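Local coordinates for protein Esterase/lipase (Uncultured bacterium, PDB 3K6K) that probably hydrolyses carboxylic ester bonds, as a bacterial homologue of hormone-sensitive lipase with the alpha/beta hydrolase fold, at residues 98-101 with 102-106; 187-191 with 192-196. All coordinates share one frame; numbering follows the deposited sequence.

Interaction 1: 98-101 with 102-106; sequences THLV and LTTQL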
loop_
_atom_site.group_PDB
_atom_site.type_symbol
_atom_site.label_atom_id
_atom_site.label_comp_id
_atom_site.label_asym_id
_atom_site.label_seq_id
_atom_site.Cartn_x
_atom_site.Cartn_y
_atom_site.Cartn_z
ATOM N N THR A 98 -8.075 -7.788 -26.473
ATOM C CA THR A 98 -8.813 -6.804 -25.675
ATOM C C THR A 98 -7.939 -5.915 -24.784
ATOM O O THR A 98 -8.424 -4.889 -24.344
ATOM C CB THR A 98 -9.748 -7.463 -24.706
ATOM O OG1 THR A 98 -9.023 -8.461 -23.944
ATOM C CG2 THR A 98 -10.897 -8.090 -25.441
ATOM N N HIS A 99 -6.693 -6.318 -24.488
ATOM C CA HIS A 99 -5.875 -5.596 -23.479
ATOM C C HIS A 99 -4.681 -4.879 -24.145
ATOM O O HIS A 99 -3.870 -4.174 -23.493
ATOM C CB HIS A 99 -5.475 -6.521 -22.325
ATOM C CG HIS A 99 -6.610 -6.822 -21.400
ATOM N ND1 HIS A 99 -6.548 -6.593 -20.035
ATOM C CD2 HIS A 99 -7.875 -7.236 -21.653
ATOM C CE1 HIS A 99 -7.713 -6.905 -19.486
ATOM N NE2 HIS A 99 -8.532 -7.308 -20.447
ATOM N N LEU A 100 -4.658 -4.992 -25.472
ATOM C CA LEU A 100 -3.630 -4.329 -26.198
ATOM C C LEU A 100 -3.451 -2.963 -25.715
ATOM O O LEU A 100 -2.288 -2.569 -25.547
ATOM C CB LEU A 100 -3.875 -4.313 -27.697
ATOM C CG LEU A 100 -3.637 -5.737 -28.123
ATOM C CD1 LEU A 100 -4.183 -5.926 -29.526
ATOM C CD2 LEU A 100 -2.178 -6.025 -28.073
ATOM N N VAL A 101 -4.531 -2.216 -25.543
ATOM C CA VAL A 101 -4.482 -0.863 -25.034
ATOM C C VAL A 101 -3.603 -0.690 -23.790
ATOM O O VAL A 101 -2.800 0.173 -23.752
ATOM C CB VAL A 101 -5.876 -0.181 -24.861
ATOM C CG1 VAL A 101 -6.753 -0.914 -23.930
ATOM C CG2 VAL A 101 -5.709 1.204 -24.422
ATOM N N LEU A 102 -3.757 -1.550 -22.810
ATOM C CA LEU A 102 -3.001 -1.477 -21.598
ATOM C C LEU A 102 -1.542 -1.990 -21.820
ATOM O O LEU A 102 -0.591 -1.272 -21.481
ATOM C CB LEU A 102 -3.739 -2.228 -20.507
ATOM C CG LEU A 102 -3.045 -2.432 -19.143
ATOM C CD1 LEU A 102 -2.211 -1.260 -18.728
ATOM C CD2 LEU A 102 -4.091 -2.702 -18.072
ATOM N N THR A 103 -1.384 -3.191 -22.414
ATOM C CA THR A 103 -0.099 -3.931 -22.472
ATOM C C THR A 103 0.927 -3.369 -23.427
ATOM O O THR A 103 2.132 -3.494 -23.199
ATOM C CB THR A 103 -0.286 -5.437 -22.779
ATOM O OG1 THR A 103 -0.836 -5.627 -24.098
ATOM C CG2 THR A 103 -1.186 -6.079 -21.747
ATOM N N THR A 104 0.452 -2.733 -24.492
ATOM C CA THR A 104 1.353 -2.058 -25.406
ATOM C C THR A 104 1.979 -0.880 -24.720
ATOM O O THR A 104 3.149 -0.560 -24.982
ATOM C CB THR A 104 0.669 -1.603 -26.733
ATOM O OG1 THR A 104 -0.489 -0.822 -26.427
ATOM C CG2 THR A 104 0.264 -2.830 -27.610
ATOM N N GLN A 105 1.223 -0.226 -23.840
ATOM C CA GLN A 105 1.829 0.846 -23.014
ATOM C C GLN A 105 2.845 0.235 -22.044
ATOM O O GLN A 105 3.964 0.721 -21.937
ATOM C CB GLN A 105 0.783 1.724 -22.269
ATOM C CG GLN A 105 -0.171 2.508 -23.134
ATOM C CD GLN A 105 0.532 3.594 -23.980
ATOM O OE1 GLN A 105 -0.047 4.154 -24.959
ATOM N NE2 GLN A 105 1.770 3.898 -23.612
ATOM N N LEU A 106 2.491 -0.856 -21.368
ATOM C CA LEU A 106 3.463 -1.487 -20.462
ATOM C C LEU A 106 4.757 -1.760 -21.258
ATOM O O LEU A 106 5.854 -1.454 -20.788
ATOM C CB LEU A 106 2.860 -2.705 -19.800
ATOM C CG LEU A 106 1.681 -2.428 -18.873
ATOM C CD1 LEU A 106 0.983 -3.736 -18.445
ATOM C CD2 LEU A 106 2.151 -1.612 -17.664
#
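L100 and T104 meet one turn apart in a local, within-helix contact near the start of helix 96-110, where a backbone carbonyl takes a backbone and a side-chain donor together. L100 O accepts T104 N at 2.9 Å with an N-H...O angle of 163°, the i to i+4 bond expected of an alpha helix. The hydroxyl of the same threonine adds a second bond, T104 OG1 lying 2.7 Å from L100 O and tilted 33° from the carbonyl plane. T104 can do this because OG1 sits between its own backbone N and carbonyl carbon (chi1 53°), which turns the hydroxyl back along the helix. That torsion also lays the methyl beside leucine: T104 CG2 is 4.0 Å from L100 CD2, the two side chains crossing obliquely. T104 OG1 has a further partner in A55 N, tying the helix to the loop before strand 59-65.

One residue earlier the same helical spacing recurs, T103 N reaching H99 O at 2.9 Å in a nearly straight bond. This helix is the crossover of the beta-alpha-beta unit made by strands 82-86 and 113-117, part of the alpha/beta hydrolase core. Its sheet-facing side is marked by L102, T103 and L106, all of which touch Y85 of strand 82-86, while T103 OG1 is hydrogen-bonded to Q73 NE2 of strand 68-74. Q105 packs against I297 of helix 291-305, which L102 also touches, and Q105 CG lies 3.6 Å from V101 O.

Interaction 2: 187-191 with 192-196; sequences FVDLT and LSRWS. With SO4 (sulfate ion), chain F.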
loop_
_atom_site.group_PDB
_atom_site.type_symbol
_atom_site.label_atom_id
_atom_site.label_comp_id
_atom_site.label_asym_id
_atom_site.label_seq_id
_atom_site.Cartn_x
_atom_site.Cartn_y
_atom_site.Cartn_z
ATOM N N PHE A 187 -8.147 -9.715 -8.577
ATOM C CA PHE A 187 -9.342 -10.465 -8.100
ATOM C C PHE A 187 -8.797 -11.686 -7.384
ATOM O O PHE A 187 -8.297 -12.606 -8.020
ATOM C CB PHE A 187 -10.204 -10.868 -9.302
ATOM C CG PHE A 187 -11.527 -11.559 -8.943
ATOM C CD1 PHE A 187 -12.175 -12.330 -9.886
ATOM C CD2 PHE A 187 -12.139 -11.374 -7.690
ATOM C CE1 PHE A 187 -13.355 -12.943 -9.602
ATOM C CE2 PHE A 187 -13.334 -11.946 -7.410
ATOM C CZ PHE A 187 -13.964 -12.732 -8.373
ATOM N N VAL A 188 -8.836 -11.676 -6.055
ATOM C CA VAL A 188 -8.103 -12.666 -5.322
ATOM C C VAL A 188 -8.891 -13.314 -4.216
ATOM O O VAL A 188 -8.339 -14.121 -3.464
ATOM C CB VAL A 188 -6.782 -12.107 -4.758
ATOM C CG1 VAL A 188 -5.751 -12.081 -5.837
ATOM C CG2 VAL A 188 -6.981 -10.735 -4.115
ATOM N N ASP A 189 -10.165 -12.968 -4.101
ATOM C CA ASP A 189 -11.023 -13.630 -3.126
ATOM C C ASP A 189 -12.375 -13.964 -3.725
ATOM O O ASP A 189 -13.292 -13.168 -3.606
ATOM C CB ASP A 189 -11.251 -12.745 -1.929
ATOM C CG ASP A 189 -11.910 -13.490 -0.768
ATOM O OD1 ASP A 189 -11.947 -12.953 0.349
ATOM O OD2 ASP A 189 -12.398 -14.620 -0.971
ATOM N N LEU A 190 -12.507 -15.139 -4.355
ATOM C CA LEU A 190 -13.780 -15.545 -4.968
ATOM C C LEU A 190 -14.897 -15.837 -3.999
ATOM O O LEU A 190 -16.022 -16.173 -4.421
ATOM C CB LEU A 190 -13.597 -16.699 -5.932
ATOM C CG LEU A 190 -13.209 -16.071 -7.277
ATOM C CD1 LEU A 190 -11.821 -15.386 -7.195
ATOM C CD2 LEU A 190 -13.219 -17.158 -8.363
ATOM N N THR A 191 -14.636 -15.658 -2.705
ATOM C CA THR A 191 -15.742 -15.633 -1.743
ATOM C C THR A 191 -16.548 -14.358 -1.755
ATOM O O THR A 191 -17.670 -14.354 -1.278
ATOM C CB THR A 191 -15.338 -15.958 -0.266
ATOM O OG1 THR A 191 -14.769 -14.804 0.350
ATOM C CG2 THR A 191 -14.365 -17.150 -0.149
ATOM N N LEU A 192 -15.983 -13.242 -2.221
ATOM C CA LEU A 192 -16.740 -11.982 -2.330
ATOM C C LEU A 192 -17.533 -11.564 -1.077
ATOM O O LEU A 192 -18.755 -11.470 -1.143
ATOM C CB LEU A 192 -17.695 -12.035 -3.541
ATOM C CG LEU A 192 -17.114 -12.456 -4.924
ATOM C CD1 LEU A 192 -18.216 -12.858 -5.855
ATOM C CD2 LEU A 192 -16.352 -11.326 -5.582
ATOM N N SER A 193 -16.847 -11.210 0.020
ATOM C CA SER A 193 -17.455 -11.231 1.372
ATOM C C SER A 193 -16.928 -10.136 2.273
ATOM O O SER A 193 -17.492 -9.863 3.356
ATOM C CB SER A 193 -17.338 -12.635 1.967
ATOM O OG SER A 193 -15.981 -12.996 2.185
ATOM N N ARG A 194 -15.839 -9.517 1.815
ATOM C CA ARG A 194 -14.997 -8.572 2.545
ATOM C C ARG A 194 -15.632 -7.163 2.489
ATOM O O ARG A 194 -16.672 -6.972 1.832
ATOM C CB ARG A 194 -13.560 -8.661 1.950
ATOM C CG ARG A 194 -12.864 -9.871 2.565
ATOM C CD ARG A 194 -11.511 -10.374 2.072
ATOM N NE ARG A 194 -10.825 -10.593 3.315
ATOM C CZ ARG A 194 -10.744 -11.730 3.996
ATOM N NH1 ARG A 194 -11.164 -12.889 3.530
ATOM N NH2 ARG A 194 -10.159 -11.688 5.161
ATOM N N TRP A 195 -15.030 -6.186 3.160
ATOM C CA TRP A 195 -15.678 -4.905 3.376
ATOM C C TRP A 195 -16.090 -4.142 2.087
ATOM O O TRP A 195 -17.249 -3.667 1.992
ATOM C CB TRP A 195 -14.805 -4.045 4.278
ATOM C CG TRP A 195 -15.361 -2.693 4.581
ATOM C CD1 TRP A 195 -16.159 -2.377 5.652
ATOM C CD2 TRP A 195 -15.214 -1.443 3.811
ATOM N NE1 TRP A 195 -16.484 -1.031 5.618
ATOM C CE2 TRP A 195 -15.921 -0.436 4.511
ATOM C CE3 TRP A 195 -14.517 -1.082 2.655
ATOM C CZ2 TRP A 195 -15.994 0.904 4.065
ATOM C CZ3 TRP A 195 -14.585 0.257 2.216
ATOM C CH2 TRP A 195 -15.338 1.229 2.912
ATOM N N SER A 196 -15.177 -4.010 1.103
ATOM C CA SER A 196 -15.516 -3.232 -0.098
ATOM C C SER A 196 -16.619 -3.935 -0.892
ATOM O O SER A 196 -17.405 -3.269 -1.577
ATOM C CB SER A 196 -14.284 -2.948 -1.004
ATOM O OG SER A 196 -13.593 -4.144 -1.376
HETATM S S SO4 F . -9.983 -14.734 7.273
HETATM O O1 SO4 F . -10.842 -13.552 7.139
HETATM O O2 SO4 F . -9.521 -14.794 8.678
HETATM O O3 SO4 F . -10.690 -15.938 6.807
HETATM O O4 SO4 F . -8.799 -14.669 6.430
#
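An Asx turn combined with a type I beta turn, D189 to L192, shapes the loop between strand 180-184 and helix 195-199. The beta turn is closed by L192 N, which donates to D189 O at 3.0 Å with an angle of 163°. The aspartate side chain grips the same corner: D189 OD2 accepts T191 N at 3.0 Å and T191 OG1 at 2.7 Å, both donors coming from above the carboxylate plane on one face. The hydroxyl passes the connection onward, since S193 OG donates to T191 OG1 at 2.8 Å.

The other carboxylate oxygen serves the arginine. D189 CG stands anti to the backbone N (chi1 -169°), which carries OD1 across to R194, and R194 NH1 meets D189 OD1 at 3.3 Å in a long salt bridge. The approach lies near the guanidinium plane and almost along the C-O axis of OD1, although the two flat groups are turned 41° apart. At another part of the guanidinium edge, R194 NH2 donates to sulfate O1 at 2.8 Å; the ion, which probably came from the crystallisation liquor, is also hydrogen-bonded to R263. An alanine in place of D189 would probably leave T191 N and the R194 guanidinium without their shared carboxylate, setting the turn and the arginine freer to move.

Apolar packing finishes the contact: L192 CD2 approaches the F187 ring at its edge, 3.6 Å from F187 CE2, while L190 CD1 lies over the centre of one face. F187 also touches residues of the presumed nucleophile elbow. The whole is an Asx turn overlapping a type I beta turn, in the connection after strand 180-184 of an alpha/beta hydrolase fold.

How the interactions relate
The two contacts lie on opposite sides of the chain's centre, 26 Å between their own centres and about 11 Å between nearest atoms, and share no helix or strand. Interaction 1 is buried within a regular crossover helix, and its polar chemistry is neutral: carbonyls, amides and a threonine hydroxyl. Interaction 2 is only partly buried and largely irregular, and there a charged carboxylate organises a turn and reaches an arginine that also binds a sulfate. Both use a threonine hydroxyl close to the backbone, but at 98-106 it reinforces an existing helical bond, whereas at 187-196 it relays between side chains. H99 lies near the probable catalytic residues, and F187 touches them.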